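Local coordinates for protein DNA-entry nuclease (Competence-specific nuclease) (PDB 4QGO) that probably cleaves DNA or RNA without sequence specificity, as a virulence-associated nuclease of the His-Me finger (beta-beta-alpha) family, at residues A51-T56 with A112-A117; S158-A163 with K168-R173; H106-G111 with Y213-A218; N20-L25 with T175-N180. The protein carries 1 engineered substitution. One frame throughout, in Å; residues are numbered along the deposited sequence.

Interaction 1: A51-T56 with A112-A117; sequences AYVQNT and ALIAYA. Engineered in segment 112-117: Ala112 (natural residue His). With SO4 (sulfate ion), chain E.
The carboxamide of Asn55 brings its amide nitrogen near the 112-117 segment, with ND2 4.3 Å from Ile114 CG1 and 4.5 Å from Leu113 CB. These are packing contacts, since the polar atoms of this flat group bond to other partners: OD1 accepts from the indole NE1 of Trp125, while ND2 donates to Asn134 OD1. Two bonds thus fix the amide's rotation, and Asn134 OD1 also receives Ile114 N, so one oxygen ties both segments together. The second flat group, the Tyr116 ring, has sulfate oxygen O2 at its edge and in its plane, hydrogen-bonded at 2.8 Å from OH; Arg80 makes a cation-pi contact with the ring. The sulfate is probably a remnant of the crystallisation liquor.

The apolar closure is made by Val53 and Ile114, whose side chains run past one another in opposite directions. Val53 CG1, trans to the backbone nitrogen (chi1 -177°), lies 3.9 Å from Ile114 CG1 and 4.0 Å from Ile114 CG2, so it sits against both branches. Ala66 of the neighbouring strand and Ala119 of helix 116-119 extend this buried patch.

Ala112 is an engineered residue, histidine in the natural sequence, at the end of strand 108-112. The contact joins the edge strand 52-54 of the main sheet to the connection leaving the first strand of what is probably the beta-beta-alpha motif of His-Me finger nucleases.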
# COMPACT_ATOMS: atom_id res chain seq x y z
N ALA A 51 -15.55 14.21 -0.31
CA ALA A 51 -14.77 13.00 -0.50
C ALA A 51 -14.02 13.06 -1.83
O ALA A 51 -14.53 13.59 -2.83
CB ALA A 51 -15.67 11.78 -0.46
N TYR A 52 -12.80 12.52 -1.86
CA TYR A 52 -11.97 12.58 -3.06
C TYR A 52 -10.87 11.52 -3.02
O TYR A 52 -10.57 10.96 -1.96
CB TYR A 52 -11.29 13.96 -3.17
CG TYR A 52 -10.21 14.21 -2.12
CD1 TYR A 52 -10.53 14.76 -0.88
CD2 TYR A 52 -8.88 13.87 -2.36
CE1 TYR A 52 -9.55 14.98 0.10
CE2 TYR A 52 -7.89 14.08 -1.38
CZ TYR A 52 -8.24 14.64 -0.16
OH TYR A 52 -7.27 14.84 0.82
N VAL A 53 -10.29 11.26 -4.19
CA VAL A 53 -9.01 10.57 -4.31
C VAL A 53 -8.11 11.40 -5.20
O VAL A 53 -8.56 11.99 -6.19
CB VAL A 53 -9.16 9.19 -4.94
CG1 VAL A 53 -7.81 8.44 -4.99
CG2 VAL A 53 -10.12 8.43 -4.17
N GLN A 54 -6.83 11.45 -4.83
CA GLN A 54 -5.81 12.09 -5.65
C GLN A 54 -4.61 11.15 -5.77
O GLN A 54 -3.95 10.86 -4.77
CB GLN A 54 -5.38 13.41 -5.02
CG GLN A 54 -4.32 14.13 -5.83
CD GLN A 54 -4.85 14.65 -7.14
OE1 GLN A 54 -5.80 15.45 -7.16
NE2 GLN A 54 -4.27 14.20 -8.24
N ASN A 55 -4.35 10.67 -6.97
CA ASN A 55 -3.11 9.93 -7.25
C ASN A 55 -2.07 10.89 -7.79
O ASN A 55 -2.41 11.94 -8.36
CB ASN A 55 -3.35 8.82 -8.27
CG ASN A 55 -4.08 7.63 -7.68
OD1 ASN A 55 -5.18 7.29 -8.10
ND2 ASN A 55 -3.43 6.95 -6.74
N THR A 56 -0.80 10.56 -7.61
CA THR A 56 0.28 11.41 -8.10
C THR A 56 1.44 10.54 -8.57
O THR A 56 1.51 9.35 -8.24
CB THR A 56 0.81 12.40 -7.03
OG1 THR A 56 1.64 11.72 -6.09
CG2 THR A 56 -0.34 13.12 -6.31
N ALA A 112 -3.00 -1.96 -6.14
CA ALA A 112 -3.56 -0.62 -6.08
C ALA A 112 -3.09 0.14 -4.84
O ALA A 112 -3.02 -0.43 -3.75
CB ALA A 112 -5.08 -0.68 -6.07
N LEU A 113 -2.78 1.42 -5.01
CA LEU A 113 -2.51 2.27 -3.85
C LEU A 113 -3.82 2.52 -3.11
O LEU A 113 -3.93 2.28 -1.90
CB LEU A 113 -1.87 3.60 -4.26
CG LEU A 113 -0.35 3.58 -4.49
CD1 LEU A 113 0.08 2.63 -5.59
CD2 LEU A 113 0.12 5.00 -4.84
N ILE A 114 -4.81 3.01 -3.86
CA ILE A 114 -6.15 3.25 -3.32
C ILE A 114 -7.10 2.21 -3.90
O ILE A 114 -7.32 2.16 -5.11
CB ILE A 114 -6.66 4.67 -3.68
CG1 ILE A 114 -5.63 5.74 -3.30
CG2 ILE A 114 -7.98 4.93 -2.98
CD1 ILE A 114 -5.40 5.88 -1.80
N ALA A 115 -7.65 1.37 -3.02
CA ALA A 115 -8.51 0.25 -3.42
C ALA A 115 -9.80 0.64 -4.13
O ALA A 115 -10.44 1.64 -3.80
CB ALA A 115 -8.83 -0.62 -2.20
N TYR A 116 -10.17 -0.18 -5.11
CA TYR A 116 -11.39 -0.00 -5.86
C TYR A 116 -12.60 0.10 -4.94
O TYR A 116 -13.45 0.97 -5.12
CB TYR A 116 -11.57 -1.18 -6.84
CG TYR A 116 -12.83 -1.07 -7.67
CD1 TYR A 116 -12.90 -0.19 -8.74
CD2 TYR A 116 -13.95 -1.84 -7.37
CE1 TYR A 116 -14.05 -0.08 -9.50
CE2 TYR A 116 -15.10 -1.74 -8.14
CZ TYR A 116 -15.14 -0.85 -9.19
OH TYR A 116 -16.28 -0.72 -9.95
N ALA A 117 -12.68 -0.79 -3.95
CA ALA A 117 -13.85 -0.79 -3.07
C ALA A 117 -13.96 0.50 -2.27
O ALA A 117 -15.05 0.90 -1.86
CB ALA A 117 -13.81 -1.99 -2.14
S SO4 E . -16.66 0.56 -13.43
O1 SO4 E . -15.74 -0.39 -14.03
O2 SO4 E . -16.15 1.00 -12.13
O3 SO4 E . -16.80 1.72 -14.31
O4 SO4 E . -17.97 -0.07 -13.26

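Interaction 2: S158-A163 with K168-R173; sequences SLVRKA and KRVRYR. With SO4 (sulfate ion), chain C.
Ala163, Val160 and Val170 bury the most surface where helix 153-165 packs on strand 170-177, an antiparallel helix-to-strand connection in which the helix covers one face of the main sheet. This helix follows the probable beta-beta-alpha segment (strands 108-112 and 135-139, helix 140-144). The short axes approach to 10.0 Å at 157°, a spacing normal for a helix lying on a sheet.

The methyl of Ala163 meets two partners at once: its CB is 4.0 Å from Val170 CG2 and equally far from Lys168 CD. Val160 fills the next position one turn earlier. Its CG1, trans to the backbone nitrogen (chi1 175°), lies 4.1 Å from Val170 CG1, while the other branch, CG2, comes obliquely to Tyr172 CE1 at 4.0 Å. Val170 divides its own branches in the same way, CG1 to Val160 and CG2 to Ala163, which wedges it between successive helix turns. Leu70 and Leu118 also touch Val160.

Lys168, just before the strand, lays its CB and CG against the Ala163 carbonyl oxygen, and its NZ continues to a salt bridge with Asp197. On the other face of the strand, Arg173 NH1 and, weakly, Arg171 NH2 hold a sulfate, probably from the crystallisation liquor, through its O4; Asn67 also bonds to it. The turn between helix and strand is closed by Lys168 N donating to Ala163 O at 3.1 Å, with an N-H...O angle of 153°.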
# COMPACT_ATOMS: atom_id res chain seq x y z
N SER A 158 -9.23 -3.54 4.84
CA SER A 158 -10.42 -4.03 5.52
C SER A 158 -10.78 -3.17 6.73
O SER A 158 -11.96 -2.93 6.97
CB SER A 158 -10.24 -5.48 5.96
OG SER A 158 -10.15 -6.33 4.83
N LEU A 159 -9.79 -2.70 7.49
CA LEU A 159 -10.09 -1.81 8.60
C LEU A 159 -10.76 -0.54 8.11
O LEU A 159 -11.72 -0.04 8.72
CB LEU A 159 -8.82 -1.44 9.38
CG LEU A 159 -8.10 -2.57 10.10
CD1 LEU A 159 -6.85 -2.03 10.79
CD2 LEU A 159 -9.02 -3.25 11.11
N VAL A 160 -10.25 0.01 7.00
CA VAL A 160 -10.78 1.26 6.47
C VAL A 160 -12.18 1.04 5.90
O VAL A 160 -13.09 1.83 6.15
CB VAL A 160 -9.87 1.83 5.38
CG1 VAL A 160 -10.48 3.06 4.76
CG2 VAL A 160 -8.51 2.18 5.98
N ARG A 161 -12.34 -0.05 5.16
CA ARG A 161 -13.63 -0.39 4.57
C ARG A 161 -14.69 -0.56 5.65
O ARG A 161 -15.80 -0.04 5.52
CB ARG A 161 -13.46 -1.69 3.78
CG ARG A 161 -14.65 -2.08 2.97
CD ARG A 161 -14.35 -3.30 2.11
NE ARG A 161 -14.11 -4.48 2.93
CZ ARG A 161 -12.94 -5.11 3.02
NH1 ARG A 161 -11.90 -4.67 2.33
NH2 ARG A 161 -12.83 -6.18 3.80
N LYS A 162 -14.35 -1.28 6.71
CA LYS A 162 -15.31 -1.51 7.79
C LYS A 162 -15.69 -0.20 8.48
O LYS A 162 -16.85 -0.01 8.85
CB LYS A 162 -14.78 -2.56 8.77
CG LYS A 162 -14.81 -3.96 8.18
CD LYS A 162 -14.10 -4.98 9.05
CE LYS A 162 -14.10 -6.34 8.37
NZ LYS A 162 -13.53 -7.40 9.25
N ALA A 163 -14.72 0.70 8.64
CA ALA A 163 -14.98 2.01 9.22
C ALA A 163 -15.93 2.82 8.36
O ALA A 163 -16.91 3.41 8.85
CB ALA A 163 -13.66 2.75 9.43
N LYS A 168 -18.23 6.17 9.00
CA LYS A 168 -17.12 7.03 9.40
C LYS A 168 -16.52 7.75 8.19
O LYS A 168 -16.60 7.27 7.06
CB LYS A 168 -16.05 6.23 10.13
CG LYS A 168 -16.59 5.54 11.38
CD LYS A 168 -15.48 4.96 12.22
CE LYS A 168 -16.06 4.12 13.34
NZ LYS A 168 -17.01 4.90 14.19
N ARG A 169 -15.95 8.92 8.45
CA ARG A 169 -15.16 9.66 7.47
C ARG A 169 -13.70 9.34 7.72
O ARG A 169 -13.20 9.53 8.83
CB ARG A 169 -15.38 11.16 7.63
CG ARG A 169 -16.74 11.66 7.17
CD ARG A 169 -16.65 12.29 5.79
NE ARG A 169 -15.94 13.56 5.82
CZ ARG A 169 -15.71 14.32 4.75
NH1 ARG A 169 -16.10 13.93 3.54
NH2 ARG A 169 -15.05 15.46 4.89
N VAL A 170 -13.01 8.83 6.71
CA VAL A 170 -11.63 8.39 6.90
C VAL A 170 -10.68 9.13 5.97
O VAL A 170 -10.78 9.03 4.75
CB VAL A 170 -11.49 6.87 6.69
CG1 VAL A 170 -10.04 6.46 6.96
CG2 VAL A 170 -12.42 6.12 7.64
N ARG A 171 -9.77 9.90 6.56
CA ARG A 171 -8.68 10.52 5.82
C ARG A 171 -7.59 9.46 5.65
O ARG A 171 -7.26 8.75 6.59
CB ARG A 171 -8.17 11.75 6.58
CG ARG A 171 -7.05 12.51 5.92
CD ARG A 171 -7.49 13.29 4.66
NE ARG A 171 -6.34 14.07 4.21
CZ ARG A 171 -5.35 13.60 3.46
NH1 ARG A 171 -5.40 12.36 2.99
NH2 ARG A 171 -4.33 14.38 3.15
N TYR A 172 -7.06 9.32 4.43
CA TYR A 172 -6.26 8.16 4.04
C TYR A 172 -5.11 8.61 3.15
O TYR A 172 -5.30 9.45 2.26
CB TYR A 172 -7.17 7.20 3.26
CG TYR A 172 -6.67 5.79 2.95
CD1 TYR A 172 -6.06 5.00 3.92
CD2 TYR A 172 -6.89 5.23 1.70
CE1 TYR A 172 -5.64 3.70 3.63
CE2 TYR A 172 -6.49 3.93 1.41
CZ TYR A 172 -5.87 3.17 2.37
OH TYR A 172 -5.47 1.88 2.09
N ARG A 173 -3.92 8.08 3.40
CA ARG A 173 -2.74 8.43 2.61
C ARG A 173 -1.90 7.18 2.39
O ARG A 173 -1.54 6.50 3.34
CB ARG A 173 -1.92 9.53 3.29
CG ARG A 173 -0.69 10.01 2.50
CD ARG A 173 -0.16 11.35 3.05
NE ARG A 173 0.22 11.27 4.46
CZ ARG A 173 0.17 12.29 5.32
NH1 ARG A 173 -0.26 13.49 4.92
NH2 ARG A 173 0.53 12.11 6.58
S SO4 C . -0.40 15.53 1.95
O1 SO4 C . 0.34 14.61 1.11
O2 SO4 C . -1.05 16.54 1.12
O3 SO4 C . 0.49 16.21 2.89
O4 SO4 C . -1.43 14.82 2.70

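Interaction 3: H106-G111 with Y213-A218; sequences HAVDKG and YTMDYA
Tyr213 and Ala107 join strand 213-215, one half of a two-stranded antiparallel hairpin near the C-terminus, to the start of strand 108-112. The latter pairs antiparallel with strand 135-139, and together these probably form the two antiparallel strands of the beta-beta-alpha motif.

One hydrogen bond crosses the contact. Tyr213 OH donates to Ala107 O at 2.7 Å, coming from above the carbonyl plane (49° out of it) and not along a lone pair. The tyrosine reaches there because chi1 (67°) sets CG between its own backbone nitrogen and carbonyl, swinging the ring across to the other segment.

Another polar bond stays within segment 106-111: His106 NE2 donates to the syn lone pair of Asp109 OD1 at 2.6 Å, nearly in the imidazole plane. The other carboxylate oxygen, OD2, is held by Gln144 and, weakly, Asn143. Both bonds lie at the start of strand 108-112.

The remaining contacts are apolar. Ala107 CB approaches Tyr213 CE2 to 3.5 Å, obliquely to the ring. Ile222 of the partner strand touches Ala107, Val108, Tyr213 and Met215, so it lines the same buried seam. Val108 meets the other two side chains at roughly right angles: its CG1 lies 4.0 Å from Tyr213 OH, and 3.9 Å from the terminal CE of Met215, whose chain bends at the last torsion (chi3 -77°).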
# COMPACT_ATOMS: atom_id res chain seq x y z
N HIS A 106 1.87 -17.59 -7.58
CA HIS A 106 2.52 -16.58 -8.41
C HIS A 106 3.15 -15.54 -7.49
O HIS A 106 2.79 -15.45 -6.32
CB HIS A 106 1.53 -15.91 -9.35
CG HIS A 106 0.42 -15.20 -8.64
ND1 HIS A 106 -0.73 -15.84 -8.25
CD2 HIS A 106 0.30 -13.92 -8.23
CE1 HIS A 106 -1.52 -14.97 -7.63
NE2 HIS A 106 -0.91 -13.80 -7.61
N ALA A 107 4.09 -14.76 -8.02
CA ALA A 107 4.90 -13.88 -7.19
C ALA A 107 4.28 -12.51 -6.95
O ALA A 107 4.34 -12.00 -5.83
CB ALA A 107 6.28 -13.71 -7.79
N VAL A 108 3.69 -11.92 -7.99
CA VAL A 108 3.25 -10.52 -7.91
C VAL A 108 1.82 -10.29 -8.39
O VAL A 108 1.31 -11.04 -9.21
CB VAL A 108 4.20 -9.56 -8.66
CG1 VAL A 108 5.57 -9.52 -7.98
CG2 VAL A 108 4.33 -9.95 -10.14
N ASP A 109 1.22 -9.23 -7.84
CA ASP A 109 -0.13 -8.78 -8.19
C ASP A 109 -0.05 -7.32 -8.59
O ASP A 109 0.86 -6.60 -8.17
CB ASP A 109 -1.05 -8.84 -6.97
CG ASP A 109 -1.37 -10.25 -6.52
OD1 ASP A 109 -1.24 -11.19 -7.32
OD2 ASP A 109 -1.79 -10.41 -5.35
N LYS A 110 -0.99 -6.89 -9.41
CA LYS A 110 -1.19 -5.47 -9.64
C LYS A 110 -1.68 -4.92 -8.31
O LYS A 110 -2.78 -5.23 -7.86
CB LYS A 110 -2.22 -5.25 -10.74
CG LYS A 110 -1.71 -5.64 -12.12
CD LYS A 110 -2.83 -5.65 -13.16
CE LYS A 110 -2.35 -6.25 -14.47
NZ LYS A 110 -3.48 -6.69 -15.34
N GLY A 111 -0.83 -4.13 -7.67
CA GLY A 111 -1.19 -3.58 -6.37
C GLY A 111 -1.71 -2.15 -6.43
O GLY A 111 -0.96 -1.22 -6.72
N TYR A 213 10.93 -15.80 -1.66
CA TYR A 213 11.81 -15.27 -2.69
C TYR A 213 12.40 -13.93 -2.31
O TYR A 213 11.97 -13.31 -1.34
CB TYR A 213 11.09 -15.18 -4.04
CG TYR A 213 9.94 -14.19 -4.18
CD1 TYR A 213 10.15 -12.80 -4.23
CD2 TYR A 213 8.64 -14.65 -4.36
CE1 TYR A 213 9.10 -11.92 -4.39
CE2 TYR A 213 7.57 -13.77 -4.54
CZ TYR A 213 7.82 -12.40 -4.56
OH TYR A 213 6.78 -11.53 -4.75
N THR A 214 13.39 -13.48 -3.08
CA THR A 214 13.87 -12.12 -2.96
C THR A 214 13.65 -11.37 -4.26
O THR A 214 13.56 -11.96 -5.33
CB THR A 214 15.36 -12.06 -2.54
OG1 THR A 214 16.15 -12.81 -3.48
CG2 THR A 214 15.54 -12.64 -1.15
N MET A 215 13.54 -10.05 -4.16
CA MET A 215 13.35 -9.20 -5.32
C MET A 215 14.40 -8.11 -5.39
O MET A 215 14.77 -7.54 -4.37
CB MET A 215 11.97 -8.55 -5.29
CG MET A 215 11.69 -7.69 -6.52
SD MET A 215 10.14 -6.78 -6.45
CE MET A 215 8.95 -8.06 -6.81
N ASP A 216 14.89 -7.83 -6.59
CA ASP A 216 15.72 -6.66 -6.85
C ASP A 216 14.76 -5.52 -7.17
O ASP A 216 14.11 -5.54 -8.22
CB ASP A 216 16.63 -6.93 -8.05
CG ASP A 216 17.61 -5.80 -8.32
OD1 ASP A 216 17.41 -4.69 -7.78
OD2 ASP A 216 18.58 -6.01 -9.08
N TYR A 217 14.64 -4.56 -6.26
CA TYR A 217 13.66 -3.48 -6.43
C TYR A 217 14.02 -2.54 -7.56
O TYR A 217 13.18 -1.79 -8.05
CB TYR A 217 13.44 -2.71 -5.13
CG TYR A 217 12.85 -3.57 -4.03
CD1 TYR A 217 11.56 -4.07 -4.13
CD2 TYR A 217 13.60 -3.87 -2.90
CE1 TYR A 217 11.04 -4.87 -3.13
CE2 TYR A 217 13.08 -4.67 -1.89
CZ TYR A 217 11.80 -5.18 -2.03
OH TYR A 217 11.30 -5.97 -1.01
N ALA A 218 15.29 -2.57 -7.99
CA ALA A 218 15.68 -1.75 -9.12
C ALA A 218 14.91 -2.15 -10.38
O ALA A 218 14.42 -1.29 -11.11
CB ALA A 218 17.19 -1.84 -9.36

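Interaction 4: N20-L25 with T175-N180; sequences NAIGNL and TPLYRN
Leu177 carries its side of this contact, meeting Ala21 and Ile22 at the C-terminal end of helix 12-22. Its isobutyl group extends from the strand with CG trans to the carbonyl carbon (chi1 -55°). This places CB 4.1 Å from the methyl of Ala21 and CD1 3.8 Å from Ile22 CG2; the same CD1 is also 4.2 Å from Ala21 CB, so one methyl touches both of the last two helical residues.

Ile22 is turned in an unusual way for a helical residue: chi1 of 68° sets CG1 between the backbone nitrogen and the carbonyl carbon. With CG1 there, the CG2 methyl, anti to the carbonyl carbon, is the branch that approaches Leu177 at a slant. Ile22 is the last helical residue, and Gly23, with positive phi (88°), is the first to leave the helix. Beyond it, Asn24 centres an inverse gamma turn, with a weak bond from Leu25 N to Gly23 O.

No direct hydrogen bond spans the two segments, but one water does: it accepts from Asn20 ND2 at 3.1 Å and donates to Arg179 O at 3.0 Å, supplementing the apolar contact at its polar margin. The Arg179 guanidinium lies further off, in a salt bridge with Asp183.

Leu18 of helix 12-22 and His190 of the adjacent strand also touch Leu177, whereas Pro176 points its ring to Leu113 and Met189. The arrangement is plain helix-on-sheet packing: the N-terminal helix rests on one face of the central antiparallel sheet, at the end of strand 170-177.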
# COMPACT_ATOMS: atom_id res chain seq x y z
N ASN A 20 15.44 5.59 6.03
CA ASN A 20 15.74 6.61 5.04
C ASN A 20 14.48 7.15 4.37
O ASN A 20 14.42 8.32 3.99
CB ASN A 20 16.68 6.07 3.96
CG ASN A 20 18.06 5.73 4.50
OD1 ASN A 20 18.49 6.25 5.53
ND2 ASN A 20 18.77 4.85 3.79
N ALA A 21 13.48 6.29 4.22
CA ALA A 21 12.27 6.66 3.50
C ALA A 21 11.25 7.42 4.36
O ALA A 21 10.50 8.24 3.85
CB ALA A 21 11.63 5.43 2.91
N ILE A 22 11.23 7.15 5.66
CA ILE A 22 10.22 7.77 6.53
C ILE A 22 10.80 8.78 7.52
O ILE A 22 10.05 9.42 8.26
CB ILE A 22 9.40 6.73 7.32
CG1 ILE A 22 10.28 6.03 8.36
CG2 ILE A 22 8.73 5.73 6.37
CD1 ILE A 22 9.53 5.10 9.28
N GLY A 23 12.12 8.90 7.56
CA GLY A 23 12.77 9.78 8.52
C GLY A 23 13.06 9.08 9.84
O GLY A 23 12.96 7.86 9.94
N ASN A 24 13.41 9.85 10.86
CA ASN A 24 13.75 9.24 12.14
C ASN A 24 12.52 9.01 13.02
O ASN A 24 12.49 9.42 14.18
CB ASN A 24 14.80 10.08 12.88
CG ASN A 24 15.64 9.25 13.83
OD1 ASN A 24 15.73 8.03 13.69
ND2 ASN A 24 16.25 9.91 14.81
N LEU A 25 11.50 8.38 12.44
CA LEU A 25 10.33 7.97 13.20
C LEU A 25 10.60 6.62 13.84
O LEU A 25 11.31 5.79 13.27
CB LEU A 25 9.11 7.83 12.29
CG LEU A 25 8.45 9.07 11.69
CD1 LEU A 25 7.27 8.66 10.83
CD2 LEU A 25 8.01 10.02 12.79
N THR A 175 1.54 5.77 0.37
CA THR A 175 2.76 6.23 -0.27
C THR A 175 3.68 5.05 -0.53
O THR A 175 4.17 4.43 0.41
CB THR A 175 3.50 7.24 0.61
OG1 THR A 175 2.60 8.28 1.03
CG2 THR A 175 4.67 7.87 -0.15
N PRO A 176 3.92 4.72 -1.81
CA PRO A 176 4.96 3.73 -2.11
C PRO A 176 6.32 4.27 -1.65
O PRO A 176 6.65 5.43 -1.94
CB PRO A 176 4.92 3.63 -3.64
CG PRO A 176 3.57 4.19 -4.04
CD PRO A 176 3.28 5.26 -3.02
N LEU A 177 7.08 3.44 -0.94
CA LEU A 177 8.42 3.83 -0.48
C LEU A 177 9.47 3.21 -1.39
O LEU A 177 9.50 1.98 -1.57
CB LEU A 177 8.64 3.40 0.98
CG LEU A 177 7.60 3.89 1.99
CD1 LEU A 177 8.01 3.45 3.40
CD2 LEU A 177 7.45 5.41 1.91
N TYR A 178 10.30 4.06 -2.01
CA TYR A 178 11.38 3.62 -2.90
C TYR A 178 12.72 3.84 -2.21
O TYR A 178 12.89 4.79 -1.45
CB TYR A 178 11.35 4.39 -4.23
CG TYR A 178 10.04 4.25 -4.99
CD1 TYR A 178 9.82 3.17 -5.83
CD2 TYR A 178 9.03 5.19 -4.87
CE1 TYR A 178 8.63 3.02 -6.53
CE2 TYR A 178 7.84 5.07 -5.57
CZ TYR A 178 7.64 3.98 -6.39
OH TYR A 178 6.47 3.85 -7.08
N ARG A 179 13.69 2.95 -2.48
CA ARG A 179 15.00 3.03 -1.84
C ARG A 179 15.78 4.24 -2.31
O ARG A 179 16.66 4.74 -1.61
CB ARG A 179 15.86 1.82 -2.17
CG ARG A 179 15.37 0.49 -1.61
CD ARG A 179 16.37 -0.62 -1.94
NE ARG A 179 16.62 -0.70 -3.38
CZ ARG A 179 17.61 -1.40 -3.92
NH1 ARG A 179 18.44 -2.09 -3.16
NH2 ARG A 179 17.76 -1.41 -5.24
N ASN A 180 15.47 4.67 -3.52
CA ASN A 180 16.23 5.69 -4.22
C ASN A 180 15.39 6.26 -5.35
O ASN A 180 14.23 5.89 -5.53
CB ASN A 180 17.52 5.09 -4.77
CG ASN A 180 17.27 3.89 -5.67
OD1 ASN A 180 16.46 3.95 -6.59
ND2 ASN A 180 17.95 2.79 -5.39
O HOH W 1 17.50 3.79 1.12

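Strand 170-177 is shared by interactions 2 and 4: interaction 2 uses its beginning and interaction 4 its end, their centres about 23 Å apart, while interaction 1 reaches the same seven-stranded sheet through edge strand 52-54. Interactions 1 and 2, centres about 12 Å apart, touch where Ile114 CD1 meets Tyr172 CD2 at 3.9 Å; Leu113 similarly meets Pro176 of interaction 4. Along the chain, interaction 1 precedes interaction 2, and both nest inside interaction 4. Interaction 3, its centre about 27 Å from that of interaction 2 and across the chain's centre, crosses interactions 1 and 4. The sheet thus carries helix 12-22 on one face and the probable beta-beta-alpha unit on the other, with the C-terminal hairpin fastened to that unit.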